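PDB 5V0T: alpha,alpha-trehalose-phosphate synthase (UDP-forming) from Burkholderia xenovorans, which belongs to glycosyltransferase family 20 and has the GT-B fold, here with uridine-5'-diphosphate and 6-O-phosphono-alpha-D-glucopyranose bound. Local coordinates for residues A[182-187]-A[226-231]; A[267-272]-A[304-309]. All coordinates share one frame; numbering follows the deposited sequence. Where two conformers were deposited one is given.

In the fold
The two contacts follow one another along the chain: interaction 1 is closed before interaction 2 opens, so neither nests in nor crosses the other. From the N terminus, the chain builds most of the mixed sheet before 182-187, the end of helix 179-186, is met by the hairpin at 226-231; the loop thus closed holds helix 197-209 and strands 191-194 and 214-216. Interaction 2 pairs strand 270-275 with 305-310 in the parallel six-stranded sheet, closing a shorter loop around helix 284-297. The centres of the two contacts are about 50 Å apart, on opposite sides of the chain's centre, and each contact ties together elements around a different sheet of this GT-B protein.

Interaction 1: residues A[182-187]-A[226-231]; sequences LVEALC and HAFGRT
Phe228, at the tip of a beta hairpin, lays one face of its ring on Glu184 near the end of helix 179-186. The hairpin reverses through a type I' turn from Ala227 to Arg230, whose two central residues both have positive phi, easily adopted by Gly229 but taken at Phe228 by a non-glycine residue. The close packing is on the ring: Glu184 CB stands 3.6 Å from the Phe228 centroid, only 3° off the ring normal, a CH-pi contact. Phe228 CE2 also comes within 3.6 Å of Glu184 CA. With CG anti to the backbone N (chi1 177°), the extended Glu184 chain runs on across the ring, so that its methylenes serve as apolar surface and the carboxylate plane is nearly parallel to the ring. Val183 CG1 and Cys187 SG border the ring at its edge, SG 3.9 Å from Phe228 CD2; the small thiol also fits against Ala227 CB. Val183 and Ala227 also both touch Ile207 of helix 197-209, which continues this apolar side.

The opposite character appears at the polar margin. There a water donates to both Glu184 OE1 and Phe228 O, linking carboxylate and turn. The Arg230 chain lies against Cys187 O from CB onward, and a bend at chi3 turns NH1 to that oxygen at 3.1 Å, a weak hydrogen bond whose N-H...O angle is 133°.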
loop_
_atom_site.group_PDB
_atom_site.type_symbol
_atom_site.label_atom_id
_atom_site.label_comp_id
_atom_site.label_asym_id
_atom_site.label_seq_id
_atom_site.Cartn_x
_atom_site.Cartn_y
_atom_site.Cartn_z
ATOM N N LEU A 182 8.778 -13.075 -15.589
ATOM C CA LEU A 182 8.759 -12.218 -14.405
ATOM C C LEU A 182 9.459 -12.891 -13.234
ATOM O O LEU A 182 10.291 -12.277 -12.556
ATOM C CB LEU A 182 7.315 -11.863 -14.030
ATOM C CG LEU A 182 6.600 -10.857 -14.932
ATOM C CD1 LEU A 182 5.108 -10.828 -14.620
ATOM C CD2 LEU A 182 7.219 -9.483 -14.732
ATOM N N VAL A 183 9.124 -14.154 -12.964
ATOM C CA VAL A 183 9.722 -14.799 -11.797
ATOM C C VAL A 183 11.205 -15.050 -12.024
ATOM O O VAL A 183 12.016 -14.928 -11.101
ATOM C CB VAL A 183 8.970 -16.094 -11.439
ATOM C CG1 VAL A 183 9.672 -16.804 -10.283
ATOM C CG2 VAL A 183 7.513 -15.776 -11.058
ATOM N N GLU A 184 11.596 -15.401 -13.248
ATOM C CA GLU A 184 13.023 -15.555 -13.512
ATOM C C GLU A 184 13.763 -14.244 -13.275
ATOM O O GLU A 184 14.837 -14.228 -12.660
ATOM C CB GLU A 184 13.249 -16.059 -14.939
ATOM C CG GLU A 184 14.723 -16.176 -15.282
ATOM C CD GLU A 184 14.968 -16.836 -16.627
ATOM O OE1 GLU A 184 16.086 -17.348 -16.833
ATOM O OE2 GLU A 184 14.047 -16.840 -17.468
ATOM N N ALA A 185 13.185 -13.127 -13.725
ATOM C CA ALA A 185 13.789 -11.820 -13.477
ATOM C C ALA A 185 13.921 -11.540 -11.980
ATOM O O ALA A 185 14.935 -10.987 -11.533
ATOM C CB ALA A 185 12.960 -10.724 -14.156
ATOM N N LEU A 186 12.918 -11.934 -11.186
ATOM C CA LEU A 186 13.020 -11.778 -9.737
ATOM C C LEU A 186 14.229 -12.505 -9.173
ATOM O O LEU A 186 14.832 -12.039 -8.196
ATOM C CB LEU A 186 11.752 -12.288 -9.048
ATOM C CG LEU A 186 10.496 -11.425 -9.037
ATOM C CD1 LEU A 186 9.369 -12.210 -8.369
ATOM C CD2 LEU A 186 10.748 -10.114 -8.290
ATOM N N CYS A 187 14.603 -13.634 -9.770
ATOM C CA CYS A 187 15.726 -14.400 -9.260
ATOM C C CYS A 187 17.081 -13.792 -9.604
ATOM O O CYS A 187 18.094 -14.342 -9.178
ATOM C CB CYS A 187 15.637 -15.851 -9.762
ATOM S SG CYS A 187 14.163 -16.721 -9.114
ATOM N N HIS A 226 16.650 -21.747 -5.071
ATOM C CA HIS A 226 17.384 -22.228 -6.234
ATOM C C HIS A 226 16.395 -22.370 -7.377
ATOM O O HIS A 226 15.466 -23.181 -7.292
ATOM C CB HIS A 226 18.067 -23.570 -5.961
ATOM C CG HIS A 226 19.141 -23.513 -4.920
ATOM N ND1 HIS A 226 20.473 -23.339 -5.232
ATOM C CD2 HIS A 226 19.086 -23.640 -3.573
ATOM C CE1 HIS A 226 21.189 -23.349 -4.123
ATOM N NE2 HIS A 226 20.371 -23.527 -3.101
ATOM N N ALA A 227 16.590 -21.591 -8.440
ATOM C CA ALA A 227 15.684 -21.639 -9.580
ATOM C C ALA A 227 16.329 -20.927 -10.758
ATOM O O ALA A 227 17.085 -19.968 -10.577
ATOM C CB ALA A 227 14.323 -21.007 -9.255
ATOM N N PHE A 228 16.024 -21.417 -11.961
ATOM C CA PHE A 228 16.518 -20.824 -13.205
ATOM C C PHE A 228 18.040 -20.732 -13.216
ATOM O O PHE A 228 18.615 -19.782 -13.753
ATOM C CB PHE A 228 15.914 -19.438 -13.441
ATOM C CG PHE A 228 14.417 -19.412 -13.443
ATOM C CD1 PHE A 228 13.704 -19.833 -14.558
ATOM C CD2 PHE A 228 13.719 -18.946 -12.337
ATOM C CE1 PHE A 228 12.319 -19.801 -14.562
ATOM C CE2 PHE A 228 12.340 -18.907 -12.334
ATOM C CZ PHE A 228 11.635 -19.334 -13.451
ATOM N N GLY A 229 18.703 -21.710 -12.596
ATOM C CA GLY A 229 20.145 -21.687 -12.488
ATOM C C GLY A 229 20.712 -20.707 -11.484
ATOM O O GLY A 229 21.936 -20.646 -11.326
ATOM N N ARG A 230 19.882 -19.942 -10.793
ATOM C CA ARG A 230 20.363 -18.913 -9.889
ATOM C C ARG A 230 20.127 -19.322 -8.439
ATOM O O ARG A 230 19.300 -20.186 -8.136
ATOM C CB ARG A 230 19.681 -17.575 -10.203
ATOM C CG ARG A 230 19.803 -17.206 -11.683
ATOM C CD ARG A 230 19.521 -15.749 -11.966
ATOM N NE ARG A 230 20.760 -15.012 -12.188
ATOM C CZ ARG A 230 21.480 -14.462 -11.215
ATOM N NH1 ARG A 230 21.077 -14.562 -9.955
ATOM N NH2 ARG A 230 22.599 -13.812 -11.504
ATOM N N THR A 231 20.891 -18.700 -7.544
ATOM C CA THR A 231 20.751 -18.877 -6.104
ATOM C C THR A 231 20.528 -17.513 -5.466
ATOM O O THR A 231 21.267 -16.566 -5.751
ATOM C CB THR A 231 22.001 -19.531 -5.495
ATOM O OG1 THR A 231 22.203 -20.822 -6.078
ATOM C CG2 THR A 231 21.841 -19.685 -3.996
HETATM O O HOH W 1 18.503 -16.930 -14.818
#

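Interaction 2: residues A[267-272]-A[304-309]; sequences HSRKLI and KVSFLQ. With EDO (1,2-ethanediol), chain K.
Strands 270-272 and 305-309 run parallel, their axes 4.8 Å apart at closest and turned by 30°, with Lys270, Leu271 and Ile272 opposite Val305, Ser306 and Phe307. Four hydrogen bonds join the two segments: Lys270 N to Lys304 O, Ser306 N to Lys270 O, Ile272 N to Ser306 O and Leu308 N to Ile272 O.

On one face, branched Ile272 touches two residues of the other strand, one with each arm: CD1 meets Val305 CG2 at 3.7 Å, while CG2, anti to the backbone N, reaches Phe307 CD1 at 3.9 Å. The Phe307 ring turns its edge to Ile272 O and packs further against Phe288 and Phe291 of helix 284-297. Lys270 starts on this face, but its long chain leads off to where NZ hydrogen-bonds Leu431 O. Leu271 points to the other face with Ser306, and its CD1 touches Leu308 CB at 3.8 Å.

At the start of the pair, Arg269 NE bonds Asn303 O and Ser306 OG bonds Thr345 O. To this polar site is added a 1,2-ethanediol, probably from the crystallisation liquor: Arg269 NH2 donates to its O1 at 2.9 Å, and Ser306 OG hydrogen-bonds the same O1, in either direction.

The pairing completes a beta-alpha-beta unit, strand 270-275, helix 284-297 and strand 305-310, the repeating element of the Rossmann-like domains that make up a GT-B fold.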
loop_
_atom_site.group_PDB
_atom_site.type_symbol
_atom_site.label_atom_id
_atom_site.label_comp_id
_atom_site.label_asym_id
_atom_site.label_seq_id
_atom_site.Cartn_x
_atom_site.Cartn_y
_atom_site.Cartn_z
ATOM N N HIS A 267 -22.124 17.111 15.340
ATOM C CA HIS A 267 -22.761 17.409 16.624
ATOM C C HIS A 267 -23.201 16.163 17.389
ATOM O O HIS A 267 -24.395 15.847 17.481
ATOM C CB HIS A 267 -23.929 18.388 16.446
ATOM C CG HIS A 267 -24.893 18.012 15.370
ATOM N ND1 HIS A 267 -25.871 17.060 15.549
ATOM C CD2 HIS A 267 -25.052 18.485 14.112
ATOM C CE1 HIS A 267 -26.583 16.950 14.442
ATOM N NE2 HIS A 267 -26.106 17.803 13.554
ATOM N N SER A 268 -22.204 15.455 17.916
ATOM C CA SER A 268 -22.289 14.316 18.829
ATOM C C SER A 268 -22.585 12.995 18.118
ATOM O O SER A 268 -22.581 11.953 18.781
ATOM C CB SER A 268 -23.322 14.500 19.956
ATOM O OG SER A 268 -24.631 14.212 19.499
ATOM N N ARG A 269 -22.846 12.993 16.809
ATOM C CA ARG A 269 -22.960 11.716 16.114
ATOM C C ARG A 269 -21.601 11.031 16.102
ATOM O O ARG A 269 -20.557 11.684 16.063
ATOM C CB ARG A 269 -23.453 11.909 14.676
ATOM C CG ARG A 269 -24.860 12.490 14.584
ATOM C CD ARG A 269 -25.316 12.601 13.135
ATOM N NE ARG A 269 -26.608 13.278 13.063
ATOM C CZ ARG A 269 -26.807 14.464 12.502
ATOM N NH1 ARG A 269 -28.026 14.997 12.507
ATOM N NH2 ARG A 269 -25.803 15.111 11.930
ATOM N N LYS A 270 -21.613 9.702 16.142
ATOM C CA LYS A 270 -20.346 8.996 16.076
ATOM C C LYS A 270 -19.817 9.020 14.646
ATOM O O LYS A 270 -20.563 9.229 13.683
ATOM C CB LYS A 270 -20.496 7.557 16.588
ATOM C CG LYS A 270 -20.842 7.510 18.108
ATOM C CD LYS A 270 -20.764 6.080 18.651
ATOM C CE LYS A 270 -21.010 6.069 20.167
ATOM N NZ LYS A 270 -21.036 4.675 20.694
ATOM N N LEU A 271 -18.517 8.807 14.508
ATOM C CA LEU A 271 -17.856 8.912 13.213
ATOM C C LEU A 271 -17.203 7.592 12.846
ATOM O O LEU A 271 -16.348 7.091 13.582
ATOM C CB LEU A 271 -16.811 10.029 13.222
ATOM C CG LEU A 271 -15.992 10.196 11.945
ATOM C CD1 LEU A 271 -16.909 10.539 10.757
ATOM C CD2 LEU A 271 -14.953 11.285 12.157
ATOM N N ILE A 272 -17.612 7.035 11.715
ATOM C CA ILE A 272 -16.867 5.983 11.034
ATOM C C ILE A 272 -16.021 6.649 9.955
ATOM O O ILE A 272 -16.534 7.422 9.137
ATOM C CB ILE A 272 -17.820 4.941 10.425
ATOM C CG1 ILE A 272 -18.734 4.345 11.509
ATOM C CG2 ILE A 272 -17.036 3.861 9.663
ATOM C CD1 ILE A 272 -19.917 3.539 10.940
ATOM N N LYS A 304 -27.485 8.937 14.112
ATOM C CA LYS A 304 -26.561 8.896 15.240
ATOM C C LYS A 304 -25.132 8.565 14.832
ATOM O O LYS A 304 -24.257 8.488 15.700
ATOM C CB LYS A 304 -27.038 7.884 16.290
ATOM C CG LYS A 304 -28.456 8.152 16.778
ATOM C CD LYS A 304 -28.622 9.603 17.175
ATOM C CE LYS A 304 -29.922 9.846 17.936
ATOM N NZ LYS A 304 -29.837 9.409 19.350
ATOM N N VAL A 305 -24.870 8.356 13.545
ATOM C CA VAL A 305 -23.532 8.045 13.061
ATOM C C VAL A 305 -23.446 8.549 11.629
ATOM O O VAL A 305 -24.452 8.610 10.918
ATOM C CB VAL A 305 -23.234 6.523 13.160
ATOM C CG1 VAL A 305 -24.249 5.716 12.357
ATOM C CG2 VAL A 305 -21.797 6.190 12.707
ATOM N N SER A 306 -22.248 8.945 11.218
ATOM C CA SER A 306 -21.967 9.261 9.825
ATOM C C SER A 306 -20.662 8.598 9.418
ATOM O O SER A 306 -19.797 8.322 10.251
ATOM C CB SER A 306 -21.877 10.775 9.576
ATOM O OG SER A 306 -23.168 11.336 9.451
ATOM N N PHE A 307 -20.546 8.327 8.117
ATOM C CA PHE A 307 -19.441 7.577 7.536
ATOM C C PHE A 307 -18.700 8.548 6.615
ATOM O O PHE A 307 -19.234 8.969 5.581
ATOM C CB PHE A 307 -19.980 6.339 6.808
ATOM C CG PHE A 307 -18.957 5.575 6.000
ATOM C CD1 PHE A 307 -17.594 5.662 6.265
ATOM C CD2 PHE A 307 -19.383 4.748 4.957
ATOM C CE1 PHE A 307 -16.663 4.957 5.490
ATOM C CE2 PHE A 307 -18.455 4.034 4.170
ATOM C CZ PHE A 307 -17.101 4.135 4.452
ATOM N N LEU A 308 -17.505 8.947 7.031
ATOM C CA LEU A 308 -16.615 9.766 6.220
ATOM C C LEU A 308 -15.715 8.844 5.392
ATOM O O LEU A 308 -14.889 8.110 5.947
ATOM C CB LEU A 308 -15.791 10.683 7.126
ATOM C CG LEU A 308 -14.690 11.491 6.427
ATOM C CD1 LEU A 308 -15.271 12.466 5.400
ATOM C CD2 LEU A 308 -13.818 12.216 7.458
ATOM N N GLN A 309 -15.868 8.879 4.060
ATOM C CA GLN A 309 -14.976 8.163 3.148
ATOM C C GLN A 309 -14.184 9.201 2.365
ATOM O O GLN A 309 -14.726 9.877 1.480
ATOM C CB GLN A 309 -15.736 7.247 2.191
ATOM C CG GLN A 309 -14.813 6.636 1.104
ATOM C CD GLN A 309 -13.914 5.543 1.668
ATOM O OE1 GLN A 309 -14.403 4.541 2.150
ATOM N NE2 GLN A 309 -12.582 5.743 1.609
HETATM C C1 EDO K . -22.906 14.820 9.446
HETATM O O1 EDO K . -23.428 14.054 10.542
HETATM C C2 EDO K . -23.791 14.590 8.226
HETATM O O2 EDO K . -25.013 15.336 8.361
#